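Local coordinates for uncharacterized protein (Ruminococcus gnavus, PDB 4QAN), which is of unknown function but has a cystatin-like fold, as a divergent member of the NTF2-like superfamily, and can bind a magnesium ion, at residues S25-A30 with S142-Y147; L32-A37 with W168-L173; G49-E54 with T160-E165. All coordinates share one frame; numbering follows the deposited sequence.

The three contacts lie close together in one half of the chain, where the N-terminal helices pack on the antiparallel sheet of strands 140-150, 153-164 and 167-172. Contacts 1 and 2 have centres about 8 Å apart and use the same helix 27-39 two turns apart, at Glu27 and at Met34, the first meeting strand 140-150 and the second strand 167-172. Strand 153-164 runs between those two strands and carries contact 3, whose centre is about 9 Å from that of contact 2 and about 12 Å from that of contact 1; there the partner is the loop at 49-51 and the first turn of helix 52-58. All three lie away from the magnesium-binding residue, Ser360.

Contact 1. Residues S25-A30 with S142-Y147; sequences SEEEEA and SELEIY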
loop_
_atom_site.group_PDB
_atom_site.type_symbol
_atom_site.label_atom_id
_atom_site.label_comp_id
_atom_site.label_asym_id
_atom_site.label_seq_id
_atom_site.Cartn_x
_atom_site.Cartn_y
_atom_site.Cartn_z
ATOM N N SER A 25 -23.952 9.038 0.016
ATOM C CA SER A 25 -24.196 10.469 0.041
ATOM C C SER A 25 -24.193 10.990 1.474
ATOM O O SER A 25 -24.065 12.195 1.700
ATOM C CB SER A 25 -25.543 10.782 -0.634
ATOM O OG SER A 25 -26.511 9.786 -0.338
ATOM N N GLU A 26 -24.358 10.080 2.432
ATOM C CA GLU A 26 -24.344 10.421 3.848
ATOM C C GLU A 26 -23.280 9.576 4.506
ATOM O O GLU A 26 -23.123 8.403 4.158
ATOM C CB GLU A 26 -25.701 10.118 4.487
ATOM C CG GLU A 26 -25.982 10.928 5.742
ATOM C CD GLU A 26 -26.352 12.373 5.439
ATOM O OE1 GLU A 26 -26.361 12.761 4.249
ATOM O OE2 GLU A 26 -26.643 13.127 6.393
ATOM N N GLU A 27 -22.555 10.156 5.461
ATOM C CA GLU A 27 -21.491 9.419 6.148
ATOM C C GLU A 27 -22.032 8.202 6.931
ATOM O O GLU A 27 -21.329 7.208 7.095
ATOM C CB GLU A 27 -20.627 10.341 7.039
ATOM C CG GLU A 27 -21.276 10.881 8.310
ATOM C CD GLU A 27 -21.536 12.378 8.266
ATOM O OE1 GLU A 27 -22.265 12.835 7.357
ATOM O OE2 GLU A 27 -21.024 13.094 9.158
ATOM N N GLU A 28 -23.283 8.262 7.384
ATOM C CA GLU A 28 -23.860 7.143 8.136
ATOM C C GLU A 28 -23.916 5.870 7.280
ATOM O O GLU A 28 -23.570 4.786 7.752
ATOM C CB GLU A 28 -25.256 7.491 8.688
ATOM C CG GLU A 28 -25.696 6.562 9.812
ATOM C CD GLU A 28 -27.004 6.976 10.463
ATOM O OE1 GLU A 28 -28.053 6.933 9.785
ATOM O OE2 GLU A 28 -26.987 7.330 11.663
ATOM N N GLU A 29 -24.329 6.018 6.023
ATOM C CA GLU A 29 -24.436 4.892 5.090
ATOM C C GLU A 29 -23.092 4.220 4.936
ATOM O O GLU A 29 -22.990 3.003 5.039
ATOM C CB GLU A 29 -24.880 5.358 3.705
ATOM C CG GLU A 29 -26.236 6.039 3.640
ATOM C CD GLU A 29 -26.453 6.715 2.295
ATOM O OE1 GLU A 29 -25.585 6.541 1.401
ATOM O OE2 GLU A 29 -27.482 7.415 2.130
ATOM N N ALA A 30 -22.070 5.032 4.680
ATOM C CA ALA A 30 -20.693 4.552 4.542
ATOM C C ALA A 30 -20.225 3.773 5.780
ATOM O O ALA A 30 -19.548 2.750 5.664
ATOM C CB ALA A 30 -19.764 5.724 4.274
ATOM N N SER A 142 -15.435 13.514 8.995
ATOM C CA SER A 142 -16.357 13.311 10.113
ATOM C C SER A 142 -15.875 12.146 10.971
ATOM O O SER A 142 -15.809 11.013 10.497
ATOM C CB SER A 142 -17.764 13.046 9.599
ATOM O OG SER A 142 -18.589 12.619 10.658
ATOM N N GLU A 143 -15.513 12.442 12.218
ATOM C CA GLU A 143 -15.063 11.427 13.168
ATOM C C GLU A 143 -16.266 10.887 13.918
ATOM O O GLU A 143 -16.935 11.631 14.628
ATOM C CB GLU A 143 -14.053 12.009 14.154
ATOM C CG GLU A 143 -12.621 12.014 13.647
ATOM C CD GLU A 143 -11.648 12.542 14.688
ATOM O OE1 GLU A 143 -11.848 13.692 15.137
ATOM O OE2 GLU A 143 -10.692 11.814 15.058
ATOM N N LEU A 144 -16.541 9.597 13.747
ATOM C CA LEU A 144 -17.722 8.978 14.333
ATOM C C LEU A 144 -17.357 7.983 15.408
ATOM O O LEU A 144 -16.384 7.243 15.282
ATOM C CB LEU A 144 -18.572 8.280 13.266
ATOM C CG LEU A 144 -19.187 9.222 12.223
ATOM C CD1 LEU A 144 -18.338 9.252 10.962
ATOM C CD2 LEU A 144 -20.615 8.826 11.883
ATOM N N GLU A 145 -18.143 8.007 16.479
ATOM C CA GLU A 145 -18.104 6.994 17.515
ATOM C C GLU A 145 -19.230 6.020 17.222
ATOM O O GLU A 145 -20.374 6.434 17.015
ATOM C CB GLU A 145 -18.334 7.623 18.886
ATOM C CG GLU A 145 -17.355 8.722 19.266
ATOM C CD GLU A 145 -17.652 9.297 20.640
ATOM O OE1 GLU A 145 -18.784 9.109 21.140
ATOM O OE2 GLU A 145 -16.753 9.937 21.225
ATOM N N ILE A 146 -18.916 4.729 17.223
ATOM C CA ILE A 146 -19.892 3.710 16.852
ATOM C C ILE A 146 -20.060 2.727 18.003
ATOM O O ILE A 146 -19.091 2.138 18.464
ATOM C CB ILE A 146 -19.446 2.976 15.574
ATOM C CG1 ILE A 146 -19.191 3.983 14.449
ATOM C CG2 ILE A 146 -20.475 1.946 15.129
ATOM C CD1 ILE A 146 -18.292 3.447 13.365
ATOM N N TYR A 147 -21.295 2.565 18.464
ATOM C CA TYR A 147 -21.600 1.633 19.542
ATOM C C TYR A 147 -22.272 0.399 18.958
ATOM O O TYR A 147 -23.344 0.486 18.359
ATOM C CB TYR A 147 -22.492 2.300 20.604
ATOM C CG TYR A 147 -21.826 3.497 21.252
ATOM C CD1 TYR A 147 -21.024 3.345 22.379
ATOM C CD2 TYR A 147 -21.967 4.777 20.715
ATOM C CE1 TYR A 147 -20.395 4.436 22.964
ATOM C CE2 TYR A 147 -21.340 5.874 21.292
ATOM C CZ TYR A 147 -20.554 5.699 22.418
ATOM O OH TYR A 147 -19.922 6.776 23.002
#
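Glu27 meets the strand with two parts of its side chain: the carboxylate turns to Ser142, while the aliphatic CG lies against Leu144. The hydroxyl OG of Ser142 donates to OE2 of Glu27 over 2.9 Å, arriving on the anti side of that oxygen and 21° out of the carboxylate plane. Serine suits this buried place because its short hydroxyl can donate to the carboxylate beside it. Glu27 has CG between its backbone N and carbonyl carbon (chi1 71°), and the chain then bends at chi2; together these turns carry the carboxylate across to the strand. Leu144 crosses this chain obliquely, its CD2 coming to 4.2 Å from CG of Glu27; leucine offers an apolar methyl to the aliphatic part of the glutamate.

Glu26 is the N-cap of helix 27-39, which lies on the antiparallel sheet as expected of a cystatin-like fold. Glutamates suit the first turn that follows, since negative charge there is generally favourable to the helix dipole. Glu29, in the same turn, reaches back with an extended chain, and its OE1 takes a bond from N of Ser25 (3.3 Å), met from above the carboxylate plane. The side chain of Trp168, on strand 167-172, touches both Glu27 and Ser142. OE2 of Glu27 also lies close to OE2 of Glu122, and two like charges there would tend to raise the proton affinity of the pair. With an alanine here in place of Glu27, the Ser142 hydroxyl would probably lose its carboxylate acceptor and a gap would open beside CD2 of Leu144. On the sheet side, Ser142 and Leu144 are fixed by backbone hydrogen bonds to Ala161 and Phe159 of the neighbouring strand.

Contact 2. Residues L32-A37 with W168-L173; sequences LYMLSA and WKIHSL
Met34, present as selenomethionine, reaches from helix 27-39 to strand 167-172 and touches Ile170 and Leu173. The setting is the helix-on-sheet core of the cystatin-like fold, and the contact is wholly apolar. The long chain sets off with CG anti to the backbone N (chi1 -177°), then bends at both chi2 and chi3, and the double bend brings the terminal methyl CE against Ile170. CE lies 3.9 Å from CG1 of Ile170, while CB of Met34 comes to 4.0 Å from the same CG1, so this one branch of the isoleucine meets both the root and the end of the methionine. Nearer the middle of the chain, CG of Met34 lies 4.2 Å from CG of Leu173. A flexible, unbranched residue suits this place because it can fold to fit two branched neighbours at once.

What places these three comes next. Met34 rides on a regular helical turn, in which N of Ala37 bonds O of Tyr33 over 3.0 Å, and its flanks are filled by Phe159, Cys50 and Ala46. Ile170 belongs to the strand and is held by backbone hydrogen bonds to Gly49 and Ala51. Beyond it, His171 and Ser172 both face Thr160 in a classic beta bulge, where the chain turns a corner; with that bend Leu173 comes back toward the helix. OG of Ser172 is hydrogen-bonded both to NE2 of Gln101 and to O of Lys174, while the backbone N of Leu173 bonds OE1 of the same glutamine.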
loop_
_atom_site.group_PDB
_atom_site.type_symbol
_atom_site.label_atom_id
_atom_site.label_comp_id
_atom_site.label_asym_id
_atom_site.label_seq_id
_atom_site.Cartn_x
_atom_site.Cartn_y
_atom_site.Cartn_z
ATOM N N LEU A 32 -22.229 2.194 8.007
ATOM C CA LEU A 32 -23.007 0.965 8.084
ATOM C C LEU A 32 -22.514 -0.049 7.068
ATOM O O LEU A 32 -22.297 -1.213 7.408
ATOM C CB LEU A 32 -24.496 1.242 7.853
ATOM C CG LEU A 32 -25.226 2.010 8.958
ATOM C CD1 LEU A 32 -26.663 2.322 8.547
ATOM C CD2 LEU A 32 -25.193 1.224 10.264
ATOM N N TYR A 33 -22.339 0.398 5.826
ATOM C CA TYR A 33 -21.765 -0.431 4.774
ATOM C C TYR A 33 -20.525 -1.119 5.321
ATOM O O TYR A 33 -20.363 -2.327 5.168
ATOM C CB TYR A 33 -21.412 0.427 3.550
ATOM C CG TYR A 33 -20.693 -0.318 2.430
ATOM C CD1 TYR A 33 -19.305 -0.310 2.334
ATOM C CD2 TYR A 33 -21.407 -1.027 1.457
ATOM C CE1 TYR A 33 -18.659 -0.984 1.305
ATOM C CE2 TYR A 33 -20.755 -1.710 0.429
ATOM C CZ TYR A 33 -19.385 -1.686 0.358
ATOM O OH TYR A 33 -18.744 -2.376 -0.662
HETATM N N MSE A 34 -19.664 -0.360 5.983
HETATM C CA MSE A 34 -18.424 -0.934 6.515
HETATM C C MSE A 34 -18.742 -1.883 7.635
HETATM O O MSE A 34 -18.126 -2.938 7.744
HETATM C CB MSE A 34 -17.471 0.178 6.929
HETATM C CG MSE A 34 -16.121 -0.322 7.418
HETATM SE SE MSE A 34 -15.168 -1.214 5.959
HETATM C CE MSE A 34 -14.778 0.343 4.825
ATOM N N LEU A 35 -19.706 -1.530 8.474
ATOM C CA LEU A 35 -20.112 -2.407 9.566
ATOM C C LEU A 35 -20.688 -3.734 9.056
ATOM O O LEU A 35 -20.369 -4.804 9.586
ATOM C CB LEU A 35 -21.119 -1.702 10.462
ATOM C CG LEU A 35 -20.552 -0.543 11.280
ATOM C CD1 LEU A 35 -21.686 0.262 11.893
ATOM C CD2 LEU A 35 -19.618 -1.048 12.364
ATOM N N SER A 36 -21.537 -3.664 8.033
ATOM C CA SER A 36 -22.045 -4.872 7.374
ATOM C C SER A 36 -20.919 -5.755 6.832
ATOM O O SER A 36 -20.928 -6.975 7.012
ATOM C CB SER A 36 -22.958 -4.508 6.212
ATOM O OG SER A 36 -23.245 -5.669 5.466
ATOM N N ALA A 37 -19.970 -5.134 6.141
ATOM C CA ALA A 37 -18.833 -5.865 5.597
ATOM C C ALA A 37 -18.172 -6.674 6.699
ATOM O O ALA A 37 -17.947 -7.871 6.532
ATOM C CB ALA A 37 -17.833 -4.914 4.967
ATOM N N TRP A 168 -19.107 9.928 0.294
ATOM C CA TRP A 168 -18.414 9.520 1.517
ATOM C C TRP A 168 -17.716 8.173 1.396
ATOM O O TRP A 168 -18.173 7.275 0.689
ATOM C CB TRP A 168 -19.386 9.483 2.690
ATOM C CG TRP A 168 -19.842 10.848 3.088
ATOM C CD1 TRP A 168 -20.922 11.531 2.612
ATOM C CD2 TRP A 168 -19.212 11.702 4.042
ATOM N NE1 TRP A 168 -21.008 12.759 3.216
ATOM C CE2 TRP A 168 -19.966 12.890 4.099
ATOM C CE3 TRP A 168 -18.082 11.572 4.864
ATOM C CZ2 TRP A 168 -19.633 13.941 4.943
ATOM C CZ3 TRP A 168 -17.752 12.617 5.701
ATOM C CH2 TRP A 168 -18.525 13.789 5.733
ATOM N N LYS A 169 -16.587 8.059 2.090
ATOM C CA LYS A 169 -15.939 6.781 2.305
ATOM C C LYS A 169 -15.237 6.764 3.655
ATOM O O LYS A 169 -15.018 7.802 4.274
ATOM C CB LYS A 169 -14.957 6.476 1.171
ATOM C CG LYS A 169 -15.651 6.077 -0.127
ATOM C CD LYS A 169 -14.825 5.090 -0.915
ATOM C CE LYS A 169 -15.489 4.754 -2.230
ATOM N NZ LYS A 169 -14.509 4.056 -3.097
ATOM N N ILE A 170 -14.903 5.571 4.124
ATOM C CA ILE A 170 -14.170 5.446 5.370
ATOM C C ILE A 170 -12.688 5.625 5.091
ATOM O O ILE A 170 -12.120 4.845 4.349
ATOM C CB ILE A 170 -14.369 4.064 5.998
ATOM C CG1 ILE A 170 -15.853 3.816 6.283
ATOM C CG2 ILE A 170 -13.519 3.926 7.257
ATOM C CD1 ILE A 170 -16.538 4.908 7.074
ATOM N N HIS A 171 -12.076 6.650 5.682
ATOM C CA HIS A 171 -10.623 6.835 5.606
ATOM C C HIS A 171 -9.897 5.906 6.565
ATOM O O HIS A 171 -8.789 5.429 6.269
ATOM C CB HIS A 171 -10.228 8.275 5.946
ATOM C CG HIS A 171 -8.750 8.476 6.002
ATOM N ND1 HIS A 171 -7.948 8.372 4.886
ATOM C CD2 HIS A 171 -7.921 8.717 7.041
ATOM C CE1 HIS A 171 -6.689 8.563 5.230
ATOM N NE2 HIS A 171 -6.644 8.775 6.534
ATOM N N SER A 172 -10.483 5.690 7.737
ATOM C CA SER A 172 -9.888 4.798 8.720
ATOM C C SER A 172 -10.939 4.137 9.580
ATOM O O SER A 172 -11.948 4.755 9.915
ATOM C CB SER A 172 -8.900 5.556 9.600
ATOM O OG SER A 172 -8.157 4.671 10.419
ATOM N N LEU A 173 -10.695 2.874 9.913
ATOM C CA LEU A 173 -11.570 2.084 10.789
ATOM C C LEU A 173 -11.184 2.273 12.254
ATOM O O LEU A 173 -11.759 1.644 13.141
ATOM C CB LEU A 173 -11.477 0.593 10.435
ATOM C CG LEU A 173 -12.361 0.121 9.281
ATOM C CD1 LEU A 173 -11.808 0.540 7.920
ATOM C CD2 LEU A 173 -12.513 -1.388 9.365
#

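Contact 3. Residues G49-E54 with T160-E165; sequences GCAIDE and TAVQYE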
loop_
_atom_site.group_PDB
_atom_site.type_symbol
_atom_site.label_atom_id
_atom_site.label_comp_id
_atom_site.label_asym_id
_atom_site.label_seq_id
_atom_site.Cartn_x
_atom_site.Cartn_y
_atom_site.Cartn_z
ATOM N N GLY A 49 -15.505 0.136 0.367
ATOM C CA GLY A 49 -15.960 1.212 1.228
ATOM C C GLY A 49 -14.881 2.114 1.789
ATOM O O GLY A 49 -15.195 3.104 2.456
ATOM N N CYS A 50 -13.614 1.761 1.557
ATOM C CA CYS A 50 -12.484 2.566 1.996
ATOM C C CYS A 50 -12.106 3.601 0.943
ATOM O O CYS A 50 -12.365 3.416 -0.241
ATOM C CB CYS A 50 -11.271 1.665 2.285
ATOM S SG CYS A 50 -11.557 0.369 3.525
ATOM N N ALA A 51 -11.451 4.675 1.372
ATOM C CA ALA A 51 -11.067 5.761 0.466
ATOM C C ALA A 51 -9.683 5.509 -0.158
ATOM O O ALA A 51 -8.773 6.320 -0.004
ATOM C CB ALA A 51 -11.081 7.089 1.213
ATOM N N ILE A 52 -9.541 4.400 -0.885
ATOM C CA ILE A 52 -8.258 4.024 -1.457
ATOM C C ILE A 52 -7.821 4.979 -2.588
ATOM O O ILE A 52 -6.737 5.573 -2.506
ATOM C CB ILE A 52 -8.225 2.543 -1.913
ATOM C CG1 ILE A 52 -8.401 1.622 -0.697
ATOM C CG2 ILE A 52 -6.890 2.227 -2.575
ATOM C CD1 ILE A 52 -8.736 0.178 -1.019
ATOM N N ASP A 53 -8.637 5.109 -3.633
ATOM C CA ASP A 53 -8.277 5.959 -4.775
ATOM C C ASP A 53 -8.348 7.451 -4.429
ATOM O O ASP A 53 -7.544 8.244 -4.900
ATOM C CB ASP A 53 -9.171 5.678 -5.987
ATOM C CG ASP A 53 -8.977 4.291 -6.560
ATOM O OD1 ASP A 53 -7.870 3.728 -6.461
ATOM O OD2 ASP A 53 -9.953 3.759 -7.128
ATOM N N GLU A 54 -9.313 7.827 -3.605
ATOM C CA GLU A 54 -9.552 9.231 -3.309
ATOM C C GLU A 54 -8.402 9.770 -2.454
ATOM O O GLU A 54 -7.802 10.780 -2.795
ATOM C CB GLU A 54 -10.913 9.438 -2.627
ATOM C CG GLU A 54 -12.114 8.894 -3.399
ATOM C CD GLU A 54 -12.423 7.428 -3.108
ATOM O OE1 GLU A 54 -11.551 6.723 -2.548
ATOM O OE2 GLU A 54 -13.552 6.988 -3.434
ATOM N N THR A 160 -12.928 7.209 11.038
ATOM C CA THR A 160 -12.757 8.479 10.349
ATOM C C THR A 160 -13.335 8.364 8.933
ATOM O O THR A 160 -12.781 7.675 8.071
ATOM C CB THR A 160 -11.281 8.895 10.277
ATOM O OG1 THR A 160 -10.714 8.895 11.593
ATOM C CG2 THR A 160 -11.138 10.275 9.652
ATOM N N ALA A 161 -14.460 9.034 8.716
ATOM C CA ALA A 161 -15.139 9.066 7.426
ATOM C C ALA A 161 -14.743 10.323 6.687
ATOM O O ALA A 161 -14.574 11.380 7.295
ATOM C CB ALA A 161 -16.642 9.041 7.625
ATOM N N VAL A 162 -14.611 10.217 5.371
ATOM C CA VAL A 162 -14.141 11.341 4.565
ATOM C C VAL A 162 -15.058 11.569 3.369
ATOM O O VAL A 162 -15.627 10.622 2.838
ATOM C CB VAL A 162 -12.658 11.154 4.155
ATOM C CG1 VAL A 162 -12.473 9.988 3.192
ATOM C CG2 VAL A 162 -12.099 12.439 3.569
ATOM N N GLN A 163 -15.239 12.836 2.992
ATOM C CA GLN A 163 -16.014 13.187 1.807
ATOM C C GLN A 163 -15.132 13.818 0.728
ATOM O O GLN A 163 -14.342 14.743 1.002
ATOM C CB GLN A 163 -17.150 14.154 2.155
ATOM C CG GLN A 163 -18.206 14.253 1.062
ATOM C CD GLN A 163 -19.148 15.434 1.253
ATOM O OE1 GLN A 163 -18.709 16.562 1.475
ATOM N NE2 GLN A 163 -20.450 15.179 1.159
ATOM N N TYR A 164 -15.268 13.295 -0.491
ATOM C CA TYR A 164 -14.692 13.908 -1.679
ATOM C C TYR A 164 -15.783 13.999 -2.729
ATOM O O TYR A 164 -16.479 13.019 -2.980
ATOM C CB TYR A 164 -13.558 13.072 -2.251
ATOM C CG TYR A 164 -12.355 12.881 -1.364
ATOM C CD1 TYR A 164 -11.279 13.766 -1.405
ATOM C CD2 TYR A 164 -12.272 11.789 -0.516
ATOM C CE1 TYR A 164 -10.156 13.566 -0.608
ATOM C CE2 TYR A 164 -11.164 11.586 0.286
ATOM C CZ TYR A 164 -10.105 12.470 0.236
ATOM O OH TYR A 164 -9.007 12.236 1.043
ATOM N N GLU A 165 -15.911 15.172 -3.342
ATOM C CA GLU A 165 -16.902 15.422 -4.390
ATOM C C GLU A 165 -18.286 14.892 -4.022
ATOM O O GLU A 165 -18.968 14.260 -4.833
ATOM C CB GLU A 165 -16.425 14.838 -5.723
ATOM C CG GLU A 165 -15.007 15.259 -6.082
ATOM C CD GLU A 165 -14.796 15.452 -7.572
ATOM O OE1 GLU A 165 -15.264 16.481 -8.115
ATOM O OE2 GLU A 165 -14.139 14.586 -8.196
#
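Tyr164 holds its ring anti to the carbonyl carbon (chi1 -63°), which turns one face toward CB of Glu54; Glu54 has CG in the same kind of position, and its bend at chi2 then turns the carboxylate aside. The CB lies 3.9 Å from the centroid of the Tyr164 ring, 29° off the ring normal, which makes this a CH-pi contact. It is displaced toward one side of the ring: CB of Glu54 is 3.4 Å from CD2 of Tyr164 and 3.6 Å from CE2. The carboxylate ends up only 19° from parallel to the ring plane while leading away from it, to a salt bridge between OE2 and NZ of Lys169. A glutamate fits here because its aliphatic base can cover an aromatic ring while its charged end finds a partner elsewhere. The tyrosine is equally two-sided, its ring receiving the helix and its hydroxyl bonded to the carbonyl of Leu136.

Three residues earlier, in the loop before the helix, CB of Ala51 meets CG1 of Val162 at 3.8 Å. The methyl is small enough to let the loop come near the strand, and the branched valine suits the extended backbone. Ala51 is the centre of an inverse gamma turn, with a weak bond of 3.1 Å from N of Ile52 to O of Cys50, and it is also the N-cap of the short helix 52-58. Its backbone bonds Ile170 as well, tying the loop to the strand beside 153-164. Loop, helix start and strand thus pack as helix against antiparallel sheet, the layering of a cystatin-like, NTF2-like domain.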